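Local coordinates for beta-galactosidase (Streptococcus pneumoniae, PDB 4CUA), which hydrolyses terminal beta-galactosides as part of a larger enzyme, the part described here being a calcium-bearing carbohydrate-binding module that probably recognises galactose-containing glycans, at residues N33-Y41 and T171-F179; Y41-W52 and G82-G90. All blocks are in the same frame, centred on the assembly; numbering follows the deposited sequence.

Contact 1. Residues N33-Y41 and T171-F179; sequences NVNDKLISY and TSITEVQIF. With CA (calcium ion), chain C; EDO (1,2-ethanediol), chain F.
Glu175 reaches the calcium ion it shares with residues 33-41 by leaving the strand with CG anti to its backbone N (chi1 -164°) and then bending at chi2 (73°), which brings the carboxylate to the metal and to the backbone of Lys37. On the facing segment Asp36 has CG tucked between its own N and carbonyl carbon, and this brings OD1 to 3.1 Å from Glu175 OE1; the two carboxylate planes lie 20° apart. Both oxygens bind the calcium, Glu175 OE1 at 2.3 Å, together with the carbonyl oxygens of Asn33, Leu38 and Thr174; Asn47 OD1 completes the six protein ligands. The other oxygen, Glu175 OE2, takes the N-H of Lys37 at 2.8 Å on its syn side, somewhat out of the carboxylate plane. Leu38 N closes an Asx turn on Asp36 OD1, approaching from above that carboxylate. Further along, Thr174 OG1 accepts a nearly straight bond from Ser40 N (2.8 Å), while its methyl CG2 sits over one face of the Tyr41 ring. At the buried end, Val176 N donates a hydrogen bond to Val34 O at 2.8 Å, and Val34 CG1 packs on Ile173 CG2 at 3.9 Å. Two carboxylates pressed so close would probably repel each other without the cation; shared coordination, with backbone N-H groups on both side chains, implies that calcium fastens this loop of the galactose-binding-like domain to its strand.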
# COMPACT_ATOMS: atom_id res chain seq x y z
N ASN A 33 -8.59 4.28 -2.48
CA ASN A 33 -8.22 4.60 -3.84
C ASN A 33 -7.16 3.79 -4.47
O ASN A 33 -6.99 3.83 -5.67
CB ASN A 33 -7.82 6.06 -3.96
CG ASN A 33 -9.01 7.02 -3.82
OD1 ASN A 33 -10.17 6.65 -4.07
ND2 ASN A 33 -8.72 8.25 -3.51
N VAL A 34 -6.34 3.08 -3.69
CA VAL A 34 -5.21 2.39 -4.29
C VAL A 34 -5.53 0.98 -4.86
O VAL A 34 -4.66 0.37 -5.44
CB VAL A 34 -3.94 2.30 -3.43
CG1 VAL A 34 -3.57 3.67 -2.85
CG2 VAL A 34 -4.08 1.25 -2.30
N ASN A 35 -6.74 0.48 -4.57
CA ASN A 35 -7.07 -0.84 -5.11
C ASN A 35 -8.46 -0.83 -5.65
O ASN A 35 -9.19 -1.87 -5.62
CB ASN A 35 -6.89 -1.95 -4.06
CG ASN A 35 -7.86 -1.86 -2.92
OD1 ASN A 35 -8.41 -0.84 -2.59
ND2 ASN A 35 -8.03 -3.04 -2.24
N ASP A 36 -8.84 0.31 -6.28
CA ASP A 36 -10.18 0.51 -6.83
C ASP A 36 -10.26 0.27 -8.35
O ASP A 36 -11.34 0.47 -8.95
CB ASP A 36 -10.74 1.85 -6.46
CG ASP A 36 -9.99 3.01 -7.06
OD1 ASP A 36 -9.01 2.82 -7.75
OD2 ASP A 36 -10.41 4.13 -6.74
N LYS A 37 -9.16 -0.15 -8.94
CA LYS A 37 -9.02 -0.47 -10.38
C LYS A 37 -9.08 0.77 -11.22
O LYS A 37 -9.13 0.66 -12.46
CB LYS A 37 -10.05 -1.53 -10.85
CG LYS A 37 -9.79 -2.90 -10.16
CD LYS A 37 -11.01 -3.78 -10.27
CE LYS A 37 -12.03 -3.40 -9.19
NZ LYS A 37 -13.29 -4.19 -9.15
N LEU A 38 -9.03 1.97 -10.64
CA LEU A 38 -8.94 3.22 -11.41
C LEU A 38 -7.50 3.68 -11.29
O LEU A 38 -6.92 3.64 -10.21
CB LEU A 38 -9.87 4.29 -10.85
CG LEU A 38 -11.34 3.97 -10.92
CD1 LEU A 38 -12.15 5.08 -10.27
CD2 LEU A 38 -11.78 3.69 -12.36
N ILE A 39 -6.90 4.05 -12.39
CA ILE A 39 -5.53 4.48 -12.43
C ILE A 39 -5.54 5.84 -13.07
O ILE A 39 -5.96 6.01 -14.24
CB ILE A 39 -4.62 3.54 -13.22
CG1 ILE A 39 -4.68 2.12 -12.57
CG2 ILE A 39 -3.21 4.09 -13.31
CD1 ILE A 39 -3.71 1.16 -13.17
N SER A 40 -5.09 6.86 -12.34
CA SER A 40 -5.05 8.22 -12.87
C SER A 40 -3.81 8.94 -12.38
O SER A 40 -3.52 9.00 -11.19
CB SER A 40 -6.25 9.03 -12.43
OG SER A 40 -6.06 10.37 -12.94
N TYR A 41 -3.08 9.53 -13.31
CA TYR A 41 -1.90 10.31 -12.98
C TYR A 41 -2.11 11.83 -13.01
O TYR A 41 -1.16 12.59 -12.97
CB TYR A 41 -0.75 9.90 -13.90
CG TYR A 41 -0.37 8.46 -13.64
CD1 TYR A 41 0.45 8.09 -12.59
CD2 TYR A 41 -0.82 7.46 -14.48
CE1 TYR A 41 0.76 6.74 -12.39
CE2 TYR A 41 -0.50 6.16 -14.29
CZ TYR A 41 0.33 5.81 -13.27
OH TYR A 41 0.66 4.49 -13.02
N THR A 171 3.65 11.84 -0.17
CA THR A 171 3.83 10.72 -1.09
C THR A 171 2.47 10.46 -1.69
O THR A 171 1.44 10.75 -1.09
CB THR A 171 4.36 9.51 -0.36
OG1 THR A 171 5.63 9.89 0.21
CG2 THR A 171 4.61 8.35 -1.32
N SER A 172 2.48 9.91 -2.90
CA SER A 172 1.25 9.71 -3.64
C SER A 172 1.23 8.44 -4.51
O SER A 172 2.16 8.19 -5.26
CB SER A 172 1.01 10.92 -4.53
OG SER A 172 -0.17 10.83 -5.33
N ILE A 173 0.13 7.73 -4.48
CA ILE A 173 -0.07 6.46 -5.20
C ILE A 173 -1.47 6.43 -5.78
O ILE A 173 -2.45 6.52 -5.06
CB ILE A 173 0.09 5.28 -4.25
CG1 ILE A 173 1.52 5.17 -3.72
CG2 ILE A 173 -0.30 3.96 -4.95
CD1 ILE A 173 1.67 4.16 -2.58
N THR A 174 -1.56 6.22 -7.11
CA THR A 174 -2.90 6.06 -7.73
C THR A 174 -3.45 4.61 -7.63
O THR A 174 -4.63 4.44 -7.48
CB THR A 174 -2.94 6.56 -9.16
OG1 THR A 174 -4.28 6.39 -9.66
CG2 THR A 174 -1.97 5.94 -10.07
N GLU A 175 -2.55 3.64 -7.65
CA GLU A 175 -2.97 2.21 -7.61
C GLU A 175 -1.78 1.39 -7.23
O GLU A 175 -0.67 1.68 -7.64
CB GLU A 175 -3.52 1.81 -8.99
CG GLU A 175 -4.33 0.52 -9.03
CD GLU A 175 -5.69 0.56 -8.41
OE1 GLU A 175 -6.14 1.61 -7.90
OE2 GLU A 175 -6.40 -0.51 -8.42
N VAL A 176 -2.08 0.30 -6.50
CA VAL A 176 -1.14 -0.78 -6.33
C VAL A 176 -1.75 -2.02 -6.94
O VAL A 176 -2.97 -2.10 -7.08
CB VAL A 176 -0.79 -1.07 -4.87
CG1 VAL A 176 -0.29 0.22 -4.20
CG2 VAL A 176 -1.97 -1.66 -4.10
N GLN A 177 -0.90 -2.96 -7.35
CA GLN A 177 -1.38 -4.27 -7.81
C GLN A 177 -0.43 -5.37 -7.29
O GLN A 177 0.79 -5.23 -7.33
CB GLN A 177 -1.43 -4.32 -9.34
CG GLN A 177 -2.38 -3.26 -9.87
CD GLN A 177 -2.51 -3.31 -11.42
OE1 GLN A 177 -1.57 -3.61 -12.13
NE2 GLN A 177 -3.67 -3.01 -11.87
N ILE A 178 -1.05 -6.43 -6.79
CA ILE A 178 -0.33 -7.60 -6.31
C ILE A 178 -0.96 -8.82 -7.01
O ILE A 178 -2.19 -8.92 -7.06
CB ILE A 178 -0.46 -7.76 -4.78
CG1 ILE A 178 0.10 -6.51 -4.09
CG2 ILE A 178 0.39 -8.93 -4.28
CD1 ILE A 178 -0.23 -6.52 -2.60
N PHE A 179 -0.08 -9.71 -7.52
CA PHE A 179 -0.57 -10.91 -8.26
C PHE A 179 -0.19 -12.22 -7.60
O PHE A 179 0.91 -12.37 -7.06
CB PHE A 179 -0.07 -10.86 -9.69
CG PHE A 179 -0.45 -9.62 -10.42
CD1 PHE A 179 -1.68 -9.51 -11.01
CD2 PHE A 179 0.39 -8.51 -10.43
CE1 PHE A 179 -2.05 -8.35 -11.65
CE2 PHE A 179 0.02 -7.33 -11.08
CZ PHE A 179 -1.22 -7.26 -11.69
CA CA C . -6.84 3.79 -7.93
C1 EDO F . -10.29 11.23 -4.69
O1 EDO F . -10.41 10.64 -3.42
C2 EDO F . -8.99 12.01 -4.79
O2 EDO F . -7.84 11.12 -4.80

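Contact 2. Residues Y41-W52 and G82-G90; sequences YNNQPANRWTNW and GFHEDHGVG. With CA (calcium ion), chain C; EDO (1,2-ethanediol), chain D; EDO (1,2-ethanediol), chain F.
Stacking dominates where Arg48 meets His84. The guanidinium lies flat on the imidazole, planes 5° apart and centres 4.1 Å apart, and Arg48 CD adds a CH-pi contact over the same ring, 3.6 Å from its centroid.

Polar contacts fix the rotation of the guanidinium. Both NH1 and NH2 of Arg48 grip Asn43 OD1 end-on, each at 2.9 Å and close to the guanidinium plane. Asp86 OD2 is a long salt-bridge partner, 3.7 Å from Arg48 NH2 and well out of that plane, so the direct attraction is one of charge, with no N-H aimed at the oxygen. An Asx turn, Asp86 OD1 accepting from Gly88 N at 2.9 Å, shapes the segment carrying this acid. An ethanediol, probably from the crystallisation liquor, occupies a pocket lined by Arg48, Asp86 and one face of Trp52: its O2 accepts from Arg48 NE and its O1 donates to Asp86 OD2. One water joins Asn43 OD1 to His84 NE2.

The apolar contact is Trp52 CD1 on Val89 CG1 at 3.6 Å. Carbonyl oxygens lie at ring edges: Gly88 O by the Trp52 indole, and Phe83 O 3.2 Å from Tyr41 CE1.

The contact joins the loop leading into strand 49-50 with the end of strand 70-83 and the turn beyond it. Strand 172-177 pairs with both strands, and its Ser172 OG hydrogen-bonds His84 ND1.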
# COMPACT_ATOMS: atom_id res chain seq x y z
N TYR A 41 -3.08 9.53 -13.31
CA TYR A 41 -1.90 10.31 -12.98
C TYR A 41 -2.11 11.83 -13.01
O TYR A 41 -1.16 12.59 -12.97
CB TYR A 41 -0.75 9.90 -13.90
CG TYR A 41 -0.37 8.46 -13.64
CD1 TYR A 41 0.45 8.09 -12.59
CD2 TYR A 41 -0.82 7.46 -14.48
CE1 TYR A 41 0.76 6.74 -12.39
CE2 TYR A 41 -0.50 6.16 -14.29
CZ TYR A 41 0.33 5.81 -13.27
OH TYR A 41 0.66 4.49 -13.02
N ASN A 42 -3.37 12.21 -13.02
CA ASN A 42 -3.73 13.64 -13.05
C ASN A 42 -4.96 13.90 -12.20
O ASN A 42 -5.29 13.15 -11.29
CB ASN A 42 -3.82 14.09 -14.53
CG ASN A 42 -4.87 13.33 -15.28
OD1 ASN A 42 -5.88 12.94 -14.75
ND2 ASN A 42 -4.58 13.06 -16.55
N ASN A 43 -5.67 15.00 -12.45
CA ASN A 43 -6.86 15.32 -11.73
C ASN A 43 -8.15 15.14 -12.47
O ASN A 43 -9.16 15.69 -12.10
CB ASN A 43 -6.76 16.74 -11.16
CG ASN A 43 -5.59 16.91 -10.23
OD1 ASN A 43 -5.21 15.99 -9.46
ND2 ASN A 43 -5.03 18.11 -10.19
N GLN A 44 -8.10 14.36 -13.54
CA GLN A 44 -9.25 14.17 -14.44
C GLN A 44 -9.50 12.68 -14.68
O GLN A 44 -9.33 12.19 -15.78
CB GLN A 44 -8.96 14.88 -15.76
CG GLN A 44 -8.72 16.35 -15.57
CD GLN A 44 -8.25 17.02 -16.83
OE1 GLN A 44 -9.07 17.34 -17.71
NE2 GLN A 44 -6.95 17.22 -16.93
N PRO A 45 -9.87 11.95 -13.61
CA PRO A 45 -10.17 12.37 -12.28
C PRO A 45 -8.99 12.21 -11.36
O PRO A 45 -8.12 11.37 -11.62
CB PRO A 45 -11.26 11.39 -11.88
CG PRO A 45 -10.80 10.11 -12.49
CD PRO A 45 -10.17 10.51 -13.81
N ALA A 46 -8.98 12.95 -10.27
CA ALA A 46 -8.07 12.71 -9.19
C ALA A 46 -8.44 11.38 -8.57
O ALA A 46 -9.60 11.18 -8.13
CB ALA A 46 -8.10 13.80 -8.16
N ASN A 47 -7.47 10.49 -8.51
CA ASN A 47 -7.70 9.17 -7.89
C ASN A 47 -6.37 8.68 -7.29
O ASN A 47 -5.45 8.30 -8.01
CB ASN A 47 -8.17 8.15 -8.93
CG ASN A 47 -8.44 6.80 -8.28
OD1 ASN A 47 -7.55 5.94 -8.23
ND2 ASN A 47 -9.62 6.64 -7.78
N ARG A 48 -6.23 8.83 -6.00
CA ARG A 48 -4.96 8.55 -5.35
C ARG A 48 -5.10 8.50 -3.86
O ARG A 48 -5.98 9.15 -3.30
CB ARG A 48 -3.92 9.57 -5.77
CG ARG A 48 -4.36 11.02 -5.60
CD ARG A 48 -3.28 11.95 -6.02
NE ARG A 48 -3.65 13.36 -5.95
CZ ARG A 48 -4.21 14.05 -6.94
NH1 ARG A 48 -4.56 13.50 -8.08
NH2 ARG A 48 -4.50 15.35 -6.74
N TRP A 49 -4.23 7.70 -3.20
CA TRP A 49 -3.90 7.92 -1.82
C TRP A 49 -2.76 8.90 -1.78
O TRP A 49 -1.84 8.86 -2.61
CB TRP A 49 -3.44 6.63 -1.16
CG TRP A 49 -2.79 6.88 0.18
CD1 TRP A 49 -3.42 6.95 1.35
CD2 TRP A 49 -1.39 7.11 0.43
NE1 TRP A 49 -2.51 7.20 2.35
CE2 TRP A 49 -1.27 7.33 1.81
CE3 TRP A 49 -0.27 7.17 -0.37
CZ2 TRP A 49 -0.03 7.56 2.43
CZ3 TRP A 49 0.97 7.39 0.25
CH2 TRP A 49 1.06 7.59 1.63
N THR A 50 -2.80 9.83 -0.82
CA THR A 50 -1.61 10.62 -0.49
C THR A 50 -1.63 10.84 0.99
O THR A 50 -2.64 10.66 1.64
CB THR A 50 -1.58 11.99 -1.17
OG1 THR A 50 -2.37 12.92 -0.44
CG2 THR A 50 -2.02 12.01 -2.62
N ASN A 51 -0.47 11.28 1.49
CA ASN A 51 -0.37 11.83 2.86
C ASN A 51 0.01 13.32 2.72
O ASN A 51 0.74 13.84 3.59
CB ASN A 51 0.53 11.06 3.75
CG ASN A 51 1.96 11.01 3.29
OD1 ASN A 51 2.25 11.33 2.15
ND2 ASN A 51 2.86 10.53 4.18
N TRP A 52 -0.50 13.98 1.72
CA TRP A 52 -0.23 15.40 1.46
C TRP A 52 -0.62 16.22 2.69
O TRP A 52 -1.69 16.13 3.20
CB TRP A 52 -0.98 15.86 0.23
CG TRP A 52 -0.82 17.32 -0.06
CD1 TRP A 52 0.23 17.90 -0.72
CD2 TRP A 52 -1.75 18.35 0.24
NE1 TRP A 52 0.01 19.27 -0.79
CE2 TRP A 52 -1.20 19.55 -0.25
CE3 TRP A 52 -2.96 18.40 0.90
CZ2 TRP A 52 -1.83 20.81 -0.06
CZ3 TRP A 52 -3.60 19.65 1.07
CH2 TRP A 52 -3.02 20.82 0.59
N GLY A 82 1.86 2.43 -8.68
CA GLY A 82 1.77 3.57 -9.58
C GLY A 82 1.89 4.86 -8.80
O GLY A 82 0.92 5.34 -8.24
N PHE A 83 3.07 5.41 -8.75
CA PHE A 83 3.26 6.70 -8.10
C PHE A 83 2.69 7.83 -8.94
O PHE A 83 2.85 7.86 -10.17
CB PHE A 83 4.75 6.92 -7.78
CG PHE A 83 5.29 5.96 -6.77
CD1 PHE A 83 4.90 6.05 -5.44
CD2 PHE A 83 6.14 4.91 -7.13
CE1 PHE A 83 5.38 5.13 -4.50
CE2 PHE A 83 6.60 4.00 -6.20
CZ PHE A 83 6.22 4.11 -4.88
N HIS A 84 2.14 8.84 -8.27
CA HIS A 84 1.64 10.03 -8.89
C HIS A 84 2.43 11.24 -8.41
O HIS A 84 2.93 11.22 -7.33
CB HIS A 84 0.11 10.15 -8.63
CG HIS A 84 -0.41 11.56 -8.64
ND1 HIS A 84 -0.29 12.38 -7.56
CD2 HIS A 84 -0.99 12.30 -9.62
CE1 HIS A 84 -0.80 13.57 -7.84
NE2 HIS A 84 -1.24 13.55 -9.08
N GLU A 85 2.52 12.25 -9.24
CA GLU A 85 3.19 13.48 -8.81
C GLU A 85 2.51 14.70 -9.37
O GLU A 85 2.04 14.73 -10.50
CB GLU A 85 4.67 13.49 -9.22
CG GLU A 85 4.92 13.64 -10.71
CD GLU A 85 6.40 13.74 -11.04
OE1 GLU A 85 7.23 13.81 -10.13
OE2 GLU A 85 6.74 13.71 -12.24
N ASP A 86 2.51 15.74 -8.54
CA ASP A 86 2.09 17.08 -8.92
C ASP A 86 3.01 18.06 -8.11
O ASP A 86 4.00 17.62 -7.57
CB ASP A 86 0.59 17.31 -8.79
CG ASP A 86 0.06 17.21 -7.33
OD1 ASP A 86 0.82 17.35 -6.36
OD2 ASP A 86 -1.20 17.03 -7.24
N HIS A 87 2.66 19.34 -8.04
CA HIS A 87 3.50 20.29 -7.30
C HIS A 87 3.69 19.86 -5.84
O HIS A 87 4.77 20.05 -5.27
CB HIS A 87 2.90 21.70 -7.36
CG HIS A 87 3.72 22.74 -6.66
ND1 HIS A 87 4.98 23.10 -7.07
CD2 HIS A 87 3.44 23.51 -5.58
CE1 HIS A 87 5.46 24.04 -6.27
NE2 HIS A 87 4.54 24.30 -5.35
N GLY A 88 2.65 19.25 -5.26
CA GLY A 88 2.64 18.92 -3.86
C GLY A 88 3.02 17.55 -3.35
O GLY A 88 3.36 17.39 -2.21
N VAL A 89 3.01 16.55 -4.28
CA VAL A 89 3.29 15.20 -3.93
C VAL A 89 4.11 14.51 -5.00
O VAL A 89 4.16 15.01 -6.14
CB VAL A 89 1.98 14.36 -3.74
CG1 VAL A 89 1.17 14.90 -2.56
CG2 VAL A 89 1.14 14.27 -4.99
N GLY A 90 4.67 13.36 -4.66
CA GLY A 90 5.34 12.51 -5.64
C GLY A 90 5.81 11.23 -5.06
O GLY A 90 5.42 10.81 -3.98
CA CA C . -6.84 3.79 -7.93
C1 EDO D . -2.10 16.25 -3.99
O1 EDO D . -2.67 16.96 -5.08
C2 EDO D . -3.11 15.83 -2.95
O2 EDO D . -4.02 14.87 -3.58
C1 EDO F . -10.29 11.23 -4.69
O1 EDO F . -10.41 10.64 -3.42
C2 EDO F . -8.99 12.01 -4.79
O2 EDO F . -7.84 11.12 -4.80
O HOH W 1 1.47 11.60 -11.88
O HOH W 2 -2.92 18.77 -8.30
O HOH W 3 -2.46 15.80 -10.15

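In the fold
From the N terminus, the chain leaves strand 19-22 and enters the loop 33-41, which contact 1 ties to strand 172-177 near the C terminus, closing a span of 129 residues. Contact 2 is nested inside it: residues 41-52 meet 82-90 around the hairpin of strands 58-67 and 70-83. The contacts share Tyr41 and lie about 10 Å apart, centre to centre. Ser40 OG probably hydrogen-bonds Pro45 O, and Asn47 from contact 2 supplies a ligand to the calcium held mainly by contact 1. The two contacts thus meet on neighbouring strands of one antiparallel sheet, with the loops fastened to it by side chains and the calcium.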